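PDB 3EO8: BluB-like flavoprotein from Clostridium difficile 630, which binds flavin mononucleotide and, as a member of the nitroreductase family, probably acts as an FMN-dependent oxidoreductase in a two-chain assembly. Local coordinates for residues M2-T7 / F149-I154; R54-K59 / E178-F183; N92-Y97 / C161-Q166; P101-V106 / G191-L196. All blocks are in the same frame, centred on the assembly; numbering follows the deposited sequence. Where two conformers were deposited one is given.

Contact 1 of 4, residues M2-T7 / F149-I154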
# COMPACT_ATOMS: atom_id res chain seq x y z
N MSE A 2 -11.25 -19.04 -8.34
CA MSE A 2 -10.77 -19.41 -7.02
C MSE A 2 -11.44 -18.53 -5.99
O MSE A 2 -11.65 -17.34 -6.24
CB MSE A 2 -9.25 -19.24 -6.96
CG MSE A 2 -8.59 -19.92 -5.81
SE MSE A 2 -6.64 -19.88 -5.99
CE MSE A 2 -6.57 -20.94 -7.51
N GLU A 3 -11.80 -19.12 -4.86
CA GLU A 3 -12.44 -18.37 -3.78
C GLU A 3 -11.39 -17.48 -3.12
O GLU A 3 -10.20 -17.83 -3.11
CB GLU A 3 -13.06 -19.35 -2.79
CG GLU A 3 -13.72 -18.71 -1.55
CD GLU A 3 -12.77 -18.60 -0.35
OE1 GLU A 3 -11.76 -19.34 -0.29
OE2 GLU A 3 -13.03 -17.77 0.54
N LEU A 4 -11.84 -16.33 -2.59
CA LEU A 4 -10.95 -15.29 -2.11
C LEU A 4 -9.95 -15.77 -1.04
O LEU A 4 -8.75 -15.51 -1.14
CB LEU A 4 -11.76 -14.12 -1.56
CG LEU A 4 -10.95 -12.97 -0.94
CD1 LEU A 4 -10.12 -12.25 -2.00
CD2 LEU A 4 -11.85 -12.01 -0.18
N GLN A 5 -10.46 -16.39 0.02
CA GLN A 5 -9.60 -16.81 1.12
C GLN A 5 -8.61 -17.83 0.62
O GLN A 5 -7.46 -17.85 1.04
CB GLN A 5 -10.40 -17.41 2.29
CG GLN A 5 -11.34 -16.45 2.99
CD GLN A 5 -10.67 -15.12 3.37
OE1 GLN A 5 -9.68 -15.09 4.10
NE2 GLN A 5 -11.19 -14.04 2.86
N ASP A 6 -9.04 -18.69 -0.29
CA ASP A 6 -8.11 -19.68 -0.84
C ASP A 6 -6.95 -18.98 -1.52
O ASP A 6 -5.79 -19.38 -1.36
CB ASP A 6 -8.83 -20.63 -1.82
CG ASP A 6 -9.68 -21.67 -1.11
OD1 ASP A 6 -9.55 -21.82 0.14
OD2 ASP A 6 -10.46 -22.38 -1.80
N THR A 7 -7.24 -17.91 -2.27
CA THR A 7 -6.18 -17.14 -2.93
C THR A 7 -5.31 -16.42 -1.90
O THR A 7 -4.09 -16.39 -2.04
CB THR A 7 -6.66 -16.07 -3.97
OG1 THR A 7 -7.33 -14.96 -3.32
CG2 THR A 7 -7.58 -16.69 -5.01
N PHE A 149 -3.50 -7.40 -8.13
CA PHE A 149 -2.72 -8.05 -9.19
C PHE A 149 -2.21 -9.40 -8.67
O PHE A 149 -2.40 -10.44 -9.31
CB PHE A 149 -1.52 -7.19 -9.58
CG PHE A 149 -0.75 -7.66 -10.78
CD1 PHE A 149 0.07 -8.78 -10.72
CD2 PHE A 149 -0.77 -6.91 -11.96
CE1 PHE A 149 0.80 -9.20 -11.84
CE2 PHE A 149 -0.04 -7.33 -13.07
CZ PHE A 149 0.73 -8.47 -13.00
N THR A 150 -1.56 -9.37 -7.52
CA THR A 150 -0.97 -10.55 -6.88
C THR A 150 -1.96 -11.70 -6.70
O THR A 150 -1.70 -12.87 -7.05
CB THR A 150 -0.40 -10.14 -5.52
OG1 THR A 150 0.68 -9.22 -5.75
CG2 THR A 150 0.11 -11.35 -4.72
N LEU A 151 -3.12 -11.37 -6.15
CA LEU A 151 -4.13 -12.37 -5.90
C LEU A 151 -4.68 -12.92 -7.21
O LEU A 151 -4.99 -14.12 -7.34
CB LEU A 151 -5.24 -11.79 -5.01
CG LEU A 151 -4.82 -11.35 -3.59
CD1 LEU A 151 -6.01 -10.81 -2.87
CD2 LEU A 151 -4.14 -12.54 -2.78
N SER A 152 -4.82 -12.04 -8.20
CA SER A 152 -5.36 -12.43 -9.50
C SER A 152 -4.42 -13.36 -10.23
O SER A 152 -4.86 -14.33 -10.85
CB SER A 152 -5.65 -11.17 -10.33
OG SER A 152 -6.59 -10.37 -9.64
N ALA A 153 -3.13 -13.06 -10.14
CA ALA A 153 -2.09 -13.96 -10.68
C ALA A 153 -2.27 -15.37 -10.14
O ALA A 153 -2.28 -16.33 -10.90
CB ALA A 153 -0.68 -13.44 -10.35
N ILE A 154 -2.47 -15.49 -8.82
CA ILE A 154 -2.66 -16.81 -8.18
C ILE A 154 -3.93 -17.53 -8.67
O ILE A 154 -3.91 -18.72 -9.05
CB ILE A 154 -2.64 -16.70 -6.63
CG1 ILE A 154 -1.26 -16.23 -6.13
CG2 ILE A 154 -2.97 -18.06 -6.00
CD1 ILE A 154 -1.30 -15.51 -4.81

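Contact 2 of 4, residues R54-K59 / E178-F183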
# COMPACT_ATOMS: atom_id res chain seq x y z
N ARG A 54 14.05 -10.70 -22.92
CA ARG A 54 15.13 -11.15 -22.02
C ARG A 54 16.24 -10.14 -21.93
O ARG A 54 16.76 -9.89 -20.84
CB ARG A 54 15.78 -12.47 -22.44
CG ARG A 54 14.91 -13.69 -22.43
CD ARG A 54 14.29 -13.98 -21.06
NE ARG A 54 15.18 -13.83 -19.91
CZ ARG A 54 14.79 -14.09 -18.66
NH1 ARG A 54 13.56 -14.54 -18.41
NH2 ARG A 54 15.64 -13.88 -17.64
N ASP A 55 16.62 -9.54 -23.05
CA ASP A 55 17.78 -8.67 -23.01
C ASP A 55 17.52 -7.43 -22.18
O ASP A 55 18.45 -6.87 -21.62
CB ASP A 55 18.28 -8.29 -24.40
CG ASP A 55 17.43 -7.24 -25.03
OD1 ASP A 55 16.33 -7.60 -25.51
OD2 ASP A 55 17.84 -6.04 -25.01
N LEU A 56 16.28 -6.94 -22.17
CA LEU A 56 15.93 -5.79 -21.34
C LEU A 56 15.97 -6.17 -19.86
O LEU A 56 16.46 -5.43 -19.02
CB LEU A 56 14.54 -5.26 -21.75
CG LEU A 56 13.94 -4.09 -21.00
CD1 LEU A 56 14.92 -2.92 -20.88
CD2 LEU A 56 12.67 -3.67 -21.72
N MSE A 57 15.46 -7.35 -19.53
CA MSE A 57 15.54 -7.87 -18.15
C MSE A 57 17.00 -7.95 -17.70
O MSE A 57 17.33 -7.64 -16.55
CB MSE A 57 14.87 -9.26 -18.06
CG MSE A 57 13.37 -9.17 -18.16
SE MSE A 57 12.49 -10.89 -18.44
CE MSE A 57 12.68 -11.52 -16.65
N GLU A 58 17.90 -8.34 -18.60
CA GLU A 58 19.30 -8.46 -18.23
C GLU A 58 19.93 -7.08 -18.10
O GLU A 58 20.80 -6.85 -17.25
CB GLU A 58 20.08 -9.26 -19.27
CG GLU A 58 19.60 -10.70 -19.40
CD GLU A 58 20.08 -11.60 -18.28
OE1 GLU A 58 20.93 -11.14 -17.46
OE2 GLU A 58 19.62 -12.77 -18.22
N LYS A 59 19.53 -6.17 -18.99
CA LYS A 59 20.02 -4.80 -18.91
C LYS A 59 19.64 -4.13 -17.60
O LYS A 59 20.42 -3.38 -17.03
CB LYS A 59 19.54 -3.98 -20.13
CG LYS A 59 20.35 -4.30 -21.39
CD LYS A 59 19.77 -3.67 -22.63
CE LYS A 59 20.62 -4.00 -23.89
NZ LYS A 59 20.28 -5.35 -24.43
N GLU A 178 13.70 3.54 -20.77
CA GLU A 178 13.47 4.63 -21.73
C GLU A 178 14.36 4.48 -22.97
O GLU A 178 13.89 4.56 -24.10
CB GLU A 178 13.74 5.97 -21.06
CG GLU A 178 13.44 7.19 -21.88
CD GLU A 178 13.60 8.46 -21.06
OE1 GLU A 178 12.85 8.64 -20.04
OE2 GLU A 178 14.48 9.26 -21.40
N ALA A 179 15.64 4.22 -22.73
CA ALA A 179 16.61 4.11 -23.81
C ALA A 179 16.32 2.93 -24.76
O ALA A 179 16.60 3.03 -25.97
CB ALA A 179 18.01 4.00 -23.25
N GLU A 180 15.76 1.86 -24.22
CA GLU A 180 15.57 0.60 -24.94
C GLU A 180 14.17 0.39 -25.54
O GLU A 180 13.99 -0.50 -26.37
CB GLU A 180 15.86 -0.59 -24.01
CG GLU A 180 17.26 -0.68 -23.51
CD GLU A 180 18.29 -0.95 -24.60
OE1 GLU A 180 18.01 -1.68 -25.57
OE2 GLU A 180 19.40 -0.42 -24.46
N THR A 181 13.18 1.18 -25.12
CA THR A 181 11.80 0.96 -25.53
C THR A 181 11.05 2.22 -25.99
O THR A 181 9.97 2.10 -26.54
CB THR A 181 10.97 0.38 -24.35
OG1 THR A 181 10.77 1.37 -23.34
CG2 THR A 181 11.61 -0.87 -23.74
N GLY A 182 11.56 3.41 -25.70
CA GLY A 182 10.80 4.61 -25.95
C GLY A 182 9.73 4.95 -24.91
O GLY A 182 9.04 5.95 -25.07
N PHE A 183 9.58 4.15 -23.85
CA PHE A 183 8.57 4.41 -22.84
C PHE A 183 8.81 5.77 -22.21
O PHE A 183 9.92 6.03 -21.80
CB PHE A 183 8.62 3.32 -21.75
CG PHE A 183 7.63 3.52 -20.65
CD1 PHE A 183 6.30 3.23 -20.83
CD2 PHE A 183 8.03 4.05 -19.43
CE1 PHE A 183 5.39 3.42 -19.82
CE2 PHE A 183 7.10 4.24 -18.42
CZ PHE A 183 5.80 3.92 -18.62

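Contact 3 of 4, residues N92-Y97 / C161-Q166. With FMN (flavin mononucleotide), chain G.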
# COMPACT_ATOMS: atom_id res chain seq x y z
N ASN A 92 19.78 -12.99 -3.56
CA ASN A 92 18.66 -13.82 -3.11
C ASN A 92 17.31 -13.13 -3.16
O ASN A 92 16.28 -13.77 -3.43
CB ASN A 92 18.99 -14.36 -1.74
CG ASN A 92 20.09 -15.43 -1.79
OD1 ASN A 92 20.30 -16.07 -2.83
ND2 ASN A 92 20.80 -15.61 -0.69
N PHE A 93 17.33 -11.82 -2.90
CA PHE A 93 16.11 -11.00 -2.79
C PHE A 93 15.95 -9.91 -3.85
O PHE A 93 15.01 -9.11 -3.80
CB PHE A 93 16.01 -10.42 -1.37
CG PHE A 93 15.89 -11.50 -0.32
CD1 PHE A 93 14.69 -12.16 -0.14
CD2 PHE A 93 17.01 -11.91 0.42
CE1 PHE A 93 14.59 -13.20 0.80
CE2 PHE A 93 16.92 -12.94 1.35
CZ PHE A 93 15.71 -13.58 1.54
N THR A 94 16.83 -9.86 -4.83
CA THR A 94 16.58 -8.91 -5.93
C THR A 94 16.79 -9.60 -7.30
O THR A 94 15.86 -9.70 -8.11
CB THR A 94 17.45 -7.62 -5.85
OG1 THR A 94 17.49 -7.11 -4.50
CG2 THR A 94 16.88 -6.55 -6.79
N LEU A 95 18.00 -10.09 -7.57
CA LEU A 95 18.31 -10.49 -8.93
C LEU A 95 17.69 -11.85 -9.31
O LEU A 95 17.84 -12.28 -10.44
CB LEU A 95 19.81 -10.50 -9.17
CG LEU A 95 20.54 -9.15 -9.11
CD1 LEU A 95 22.08 -9.38 -9.22
CD2 LEU A 95 20.02 -8.24 -10.20
N PHE A 96 17.00 -12.50 -8.36
CA PHE A 96 16.27 -13.74 -8.66
C PHE A 96 15.14 -13.56 -9.65
O PHE A 96 14.67 -14.53 -10.22
CB PHE A 96 15.67 -14.35 -7.38
CG PHE A 96 14.49 -13.61 -6.89
CD1 PHE A 96 13.23 -13.89 -7.40
CD2 PHE A 96 14.64 -12.57 -5.99
CE1 PHE A 96 12.14 -13.19 -7.00
CE2 PHE A 96 13.55 -11.85 -5.58
CZ PHE A 96 12.29 -12.14 -6.10
N TYR A 97 14.68 -12.32 -9.86
CA TYR A 97 13.60 -12.08 -10.82
C TYR A 97 13.92 -12.61 -12.22
O TYR A 97 13.00 -12.89 -13.00
CB TYR A 97 13.20 -10.60 -10.90
CG TYR A 97 14.13 -9.71 -11.71
CD1 TYR A 97 14.07 -9.65 -13.09
CD2 TYR A 97 15.05 -8.91 -11.08
CE1 TYR A 97 14.92 -8.83 -13.84
CE2 TYR A 97 15.90 -8.08 -11.80
CZ TYR A 97 15.84 -8.05 -13.18
OH TYR A 97 16.72 -7.24 -13.91
N CYS A 161 6.50 -12.45 -6.97
CA CYS A 161 7.11 -11.81 -5.83
C CYS A 161 7.10 -10.36 -6.15
O CYS A 161 7.38 -9.96 -7.27
CB CYS A 161 8.55 -12.27 -5.61
SG CYS A 161 9.35 -11.72 -4.06
N TRP A 162 6.78 -9.59 -5.12
CA TRP A 162 6.78 -8.14 -5.11
C TRP A 162 8.18 -7.67 -4.73
O TRP A 162 8.75 -8.21 -3.81
CB TRP A 162 5.79 -7.77 -4.03
CG TRP A 162 5.24 -6.38 -3.93
CD1 TRP A 162 5.87 -5.19 -4.16
CD2 TRP A 162 3.96 -6.06 -3.39
NE1 TRP A 162 5.02 -4.16 -3.88
CE2 TRP A 162 3.84 -4.66 -3.39
CE3 TRP A 162 2.88 -6.83 -2.95
CZ2 TRP A 162 2.69 -4.01 -2.95
CZ3 TRP A 162 1.73 -6.18 -2.53
CH2 TRP A 162 1.65 -4.78 -2.52
N LEU A 163 8.74 -6.70 -5.46
CA LEU A 163 10.07 -6.19 -5.15
C LEU A 163 10.12 -4.70 -5.02
O LEU A 163 9.67 -3.97 -5.90
CB LEU A 163 11.06 -6.60 -6.22
CG LEU A 163 11.32 -8.12 -6.42
CD1 LEU A 163 10.33 -8.80 -7.36
CD2 LEU A 163 12.78 -8.34 -6.89
N THR A 164 10.75 -4.23 -3.96
CA THR A 164 11.15 -2.83 -3.88
C THR A 164 12.63 -2.70 -3.58
O THR A 164 13.16 -1.58 -3.51
CB THR A 164 10.31 -2.03 -2.86
OG1 THR A 164 10.37 -2.64 -1.57
CG2 THR A 164 8.85 -1.89 -3.34
N SER A 165 13.34 -3.82 -3.41
CA SER A 165 14.74 -3.77 -2.98
C SER A 165 15.66 -3.20 -4.06
O SER A 165 16.77 -2.82 -3.77
CB SER A 165 15.26 -5.15 -2.54
OG SER A 165 15.18 -6.09 -3.57
N GLN A 166 15.20 -3.13 -5.30
CA GLN A 166 15.99 -2.53 -6.36
C GLN A 166 16.04 -1.00 -6.34
O GLN A 166 16.76 -0.41 -7.14
CB GLN A 166 15.43 -2.98 -7.73
CG GLN A 166 14.11 -2.35 -8.13
CD GLN A 166 12.90 -2.87 -7.36
OE1 GLN A 166 12.94 -3.98 -6.82
NE2 GLN A 166 11.81 -2.09 -7.34
N1 FMN G . 10.79 -9.97 -1.47
C2 FMN G . 12.02 -10.04 -2.09
O2 FMN G . 12.62 -11.11 -2.24
N3 FMN G . 12.59 -8.90 -2.57
C4 FMN G . 12.03 -7.67 -2.42
O4 FMN G . 12.60 -6.66 -2.90
C4A FMN G . 10.79 -7.59 -1.80
N5 FMN G . 10.16 -6.36 -1.67
C5A FMN G . 8.92 -6.28 -1.09
C6 FMN G . 8.31 -5.04 -1.00
C7 FMN G . 7.05 -4.93 -0.44
C7M FMN G . 6.29 -3.68 -0.73
C8 FMN G . 6.40 -6.08 0.02
C8M FMN G . 4.91 -6.04 0.26
C9 FMN G . 7.01 -7.32 -0.08
C9A FMN G . 8.27 -7.44 -0.64
N10 FMN G . 8.94 -8.66 -0.73
C10 FMN G . 10.16 -8.74 -1.35
C1' FMN G . 8.34 -9.93 -0.17
C2' FMN G . 8.50 -10.06 1.34
O2' FMN G . 9.84 -10.42 1.66
C3' FMN G . 7.55 -11.14 1.84
O3' FMN G . 6.22 -10.72 1.57
C4' FMN G . 7.69 -11.51 3.31
O4' FMN G . 8.98 -12.04 3.59
C5' FMN G . 6.62 -12.55 3.66
O5' FMN G . 6.84 -13.72 2.88
P FMN G . 5.60 -14.34 2.04
O1P FMN G . 6.07 -15.57 1.32
O2P FMN G . 5.20 -13.25 1.06
O3P FMN G . 4.40 -14.64 2.93
O HOH W 1 18.82 -4.81 -4.11

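Contact 4 of 4, residues P101-V106 / G191-L196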
# COMPACT_ATOMS: atom_id res chain seq x y z
N PRO A 101 9.71 -15.71 -16.35
CA PRO A 101 9.45 -15.31 -17.72
C PRO A 101 8.97 -13.87 -17.89
O PRO A 101 9.08 -13.34 -18.98
CB PRO A 101 8.38 -16.31 -18.18
CG PRO A 101 7.65 -16.70 -16.92
CD PRO A 101 8.69 -16.65 -15.83
N VAL A 102 8.46 -13.24 -16.85
CA VAL A 102 7.89 -11.89 -16.97
C VAL A 102 8.38 -11.02 -15.84
O VAL A 102 8.40 -11.45 -14.69
CB VAL A 102 6.34 -11.92 -16.92
CG1 VAL A 102 5.77 -10.50 -17.01
CG2 VAL A 102 5.78 -12.84 -18.00
N LEU A 103 8.79 -9.81 -16.18
CA LEU A 103 9.10 -8.74 -15.24
C LEU A 103 8.07 -7.64 -15.45
O LEU A 103 7.92 -7.16 -16.56
CB LEU A 103 10.49 -8.16 -15.46
CG LEU A 103 10.90 -7.03 -14.53
CD1 LEU A 103 10.86 -7.53 -13.08
CD2 LEU A 103 12.27 -6.47 -14.93
N VAL A 104 7.39 -7.22 -14.39
CA VAL A 104 6.48 -6.10 -14.49
C VAL A 104 7.06 -4.94 -13.69
O VAL A 104 7.41 -5.09 -12.53
CB VAL A 104 5.10 -6.44 -13.95
CG1 VAL A 104 4.15 -5.28 -14.21
CG2 VAL A 104 4.58 -7.77 -14.59
N LEU A 105 7.21 -3.78 -14.31
CA LEU A 105 7.64 -2.61 -13.60
C LEU A 105 6.40 -1.84 -13.28
O LEU A 105 5.62 -1.50 -14.20
CB LEU A 105 8.58 -1.75 -14.45
CG LEU A 105 9.81 -2.45 -15.00
CD1 LEU A 105 10.58 -1.45 -15.83
CD2 LEU A 105 10.65 -3.04 -13.93
N VAL A 106 6.20 -1.58 -12.00
CA VAL A 106 5.02 -0.87 -11.57
C VAL A 106 5.44 0.54 -11.28
O VAL A 106 6.14 0.82 -10.28
CB VAL A 106 4.36 -1.50 -10.34
CG1 VAL A 106 3.03 -0.88 -10.18
CG2 VAL A 106 4.19 -3.04 -10.54
N GLY A 191 7.81 2.33 -8.78
CA GLY A 191 7.38 2.06 -7.41
C GLY A 191 7.80 0.69 -6.89
O GLY A 191 8.24 0.54 -5.75
N ALA A 192 7.63 -0.32 -7.74
CA ALA A 192 7.88 -1.70 -7.37
C ALA A 192 8.10 -2.49 -8.66
O ALA A 192 7.77 -1.99 -9.74
CB ALA A 192 6.71 -2.26 -6.56
N MSE A 193 8.68 -3.69 -8.55
CA MSE A 193 8.61 -4.69 -9.61
C MSE A 193 7.90 -5.92 -9.11
O MSE A 193 7.75 -6.16 -7.90
CB MSE A 193 9.98 -5.08 -10.16
CG MSE A 193 10.98 -3.93 -10.21
SE MSE A 193 12.60 -4.28 -11.19
CE MSE A 193 13.48 -5.56 -10.07
N LEU A 194 7.40 -6.69 -10.07
CA LEU A 194 6.84 -8.01 -9.81
C LEU A 194 7.56 -9.03 -10.69
O LEU A 194 7.67 -8.84 -11.94
CB LEU A 194 5.38 -8.03 -10.15
CG LEU A 194 4.46 -7.25 -9.24
CD1 LEU A 194 3.13 -6.90 -9.97
CD2 LEU A 194 4.22 -8.10 -8.03
N ALA A 195 8.07 -10.09 -10.06
CA ALA A 195 8.56 -11.26 -10.80
C ALA A 195 7.38 -12.21 -10.93
O ALA A 195 6.79 -12.60 -9.92
CB ALA A 195 9.73 -11.97 -10.06
N LEU A 196 7.04 -12.58 -12.17
CA LEU A 196 5.79 -13.26 -12.46
C LEU A 196 5.99 -14.48 -13.33
O LEU A 196 6.64 -14.41 -14.37
CB LEU A 196 4.84 -12.28 -13.18
CG LEU A 196 3.45 -12.77 -13.61
CD1 LEU A 196 2.55 -13.17 -12.39
CD2 LEU A 196 2.76 -11.67 -14.51

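Contact 1 of 4, residues M2-T7 / F149-I154
T7, whose backbone and hydroxyl rest on L151, bonds its OG1 back to the carbonyl O of L4 at 2.7 Å. This bond belongs to one of two modelled conformers of T7 and is therefore less certain. In that conformer the hydroxyl meets the L4 carbonyl at a C=O...donor angle of 129°, a little tilted from the carbonyl plane. OG1 sits between the backbone N and the carbonyl carbon (chi1 70°), which turns it back to its own helix turn. In the same conformer, CD2 of L151 lies 4.0 Å from T7 OG1, on a different side from the L4 carbonyl. The two side chains cross at about a right angle. CD1 of I154 comes up to the carbonyl O of T7, also at 4.0 Å. At the start of the segment, selenomethionine M2 bends at chi3 (-65°). Its SE lies 4.1 Å from CG2 of I154, and its CE turns to the backbone O of I154. L4 touches L151 more loosely, methyl to methyl. The contact packs the first turn of helix 4-10 against the later part of helix 137-155. E3 is the N-cap of the shorter helix: its OE1 accepts from D6 N at 2.8 Å, met from above the carboxylate plane. The second subunit packs on this region. L4 of that subunit packs on both L4 and L151, and Q5 NE2 bonds to S152 OG and E155 OE1 of the second subunit. I154 also touches R11, an FMN-binding residue in the loop after helix 4-10.

Contact 2 of 4, residues R54-K59 / E178-F183
L56 of helix 54-75 packs on E180 and T181, and K59 packs on E180. The tightest apolar approach is CD2 of L56 to CG2 of T181, 3.6 Å, where the two side chains cross at about a right angle. CD1 of L56 reaches the CB of E180 at 4.0 Å. These two side chains slide past each other in opposite directions. K59 crosses E180 with its aliphatic part: CD of K59 lies 3.7 Å from CD of E180, so methylenes meet the carboxylate. The ammonium end goes to another acid. The K59 chain bends at chi4 (81°), and NZ makes a salt bridge to OD2 of D55, one turn earlier, at 2.6 Å through the anti lone pair. NZ of K59 stays 4.5 Å from OE1 of E180, beyond a salt bridge but near enough to offset, probably, the repulsion between the D55 and E180 carboxylates. The contact joins the start of helix 54-75 to the C-terminal end of helix 170-181, near the surface and away from the flavin. T181 is held by an ST turn: its OG1 accepts from F183 N at 3.1 Å (N-H...O 159°), and the same OG1 bonds to the carbonyl O of L177. This probably fixes CG2 toward L56. G182 is the first residue to leave helical angles, with a positive phi of 79°. Farther out, R53 bonds to the carbonyl O of E180, while I218 of the second subunit packs on both L56 and T181.

Contact 3 of 4, residues N92-Y97 / C161-Q166
The F96 ring meets C161 and L163 obliquely, as a Cys sulfur-aromatic contact and an apolar one. SG of C161 is 3.6 Å from CZ of F96, and CD2 of L163 is 3.8 Å from CE2 of F96. The F93 ring turns an edge to the flavin, with CD1 of F93 3.1 Å from FMN O2. W162 faces the other end of the isoalloxazine, and the C8M methyl of FMN lies over the centre of its ring system. Together these residues form part of the FMN pocket of the nitroreductase fold, where the end of strand 159-163 runs along the flavin and the turn after helix 80-93 closes on its pyrimidine edge. C161 has SG anti to its backbone N (chi1 -172°), which puts the sulfur near both F96 and FMN N1. Backbone groups read the flavin edge. T164 N donates to FMN N5, S165 N to FMN O4. S205, K208 and other residues, including S39 of the second subunit, complete the site. S165 OG sits between T94 OG1 and FMN O4, 2.7 Å from each. A water joins T94 OG1 to the carbonyl O of S165. On the F93 side, the N3-H of FMN points almost straight at the carbonyl O of F93, at 2.7 Å and 177°.

Contact 4 of 4, residues P101-V106 / G191-L196
Two neighbouring strands of the antiparallel sheet, 102-108 and 189-197, run side by side here, 165° apart in direction. V104 and L194 form a hydrogen-bonded pair with both bonds present: V104 N to L194 O at 3.0 Å and L194 N to V104 O at 2.9 Å. V102 pairs with L196 in the same way, though the V102 N to L196 O bond is weak. L103 faces A195, and L105 faces M193, as non-hydrogen-bonded pairs. On their side of the sheet, CD2 of L105 touches SE of selenomethionine M193 at 3.6 Å, the two chains lying side by side and pointing the same way. CD1 of L103 packs on CB of M193, and Y97 covers both L103 and M193. On the face of V102, V104 and V106 the valines mesh with the leucines: CB of V104 meets CB of L194, and CG2 of V106 meets CD1 of L194 at 4.0 Å. Helix 137-155 lies on this face, with F149 on L194 and A153 on L196. At the far end V106 O is gripped twice, by G191 N at 2.7 Å and by A192 N at 3.2 Å, both in the carbonyl plane. V106 N in turn donates to A192 O. G191 and A192 thus both stand opposite V106, a classic beta bulge in the sheet of this nitroreductase-family fold.

How the contacts relate
Contact 4 is the middle of the fold, and the other three lie around it. The sheet runs 47-51, 102-108, 189-197, 159-163, so contacts 3 and 4 meet through neighbouring strands, about 9 Å apart between centres. L163 N and M193 O probably bond there. Contact 1 lies about 17 Å from contact 4 between centres; its helix 137-155 lies against the sheet of contact 4. Contact 2 is about 13 Å from contact 4 between centres, with M57 against L103. Contacts 1 and 2 are about 30 Å apart between centres. Along the chain contact 3 is nested within contact 2, while all other pairs alternate. All four touch the second subunit. FMN is hydrogen-bonded to both chains, so the flavin site lies at the subunit interface.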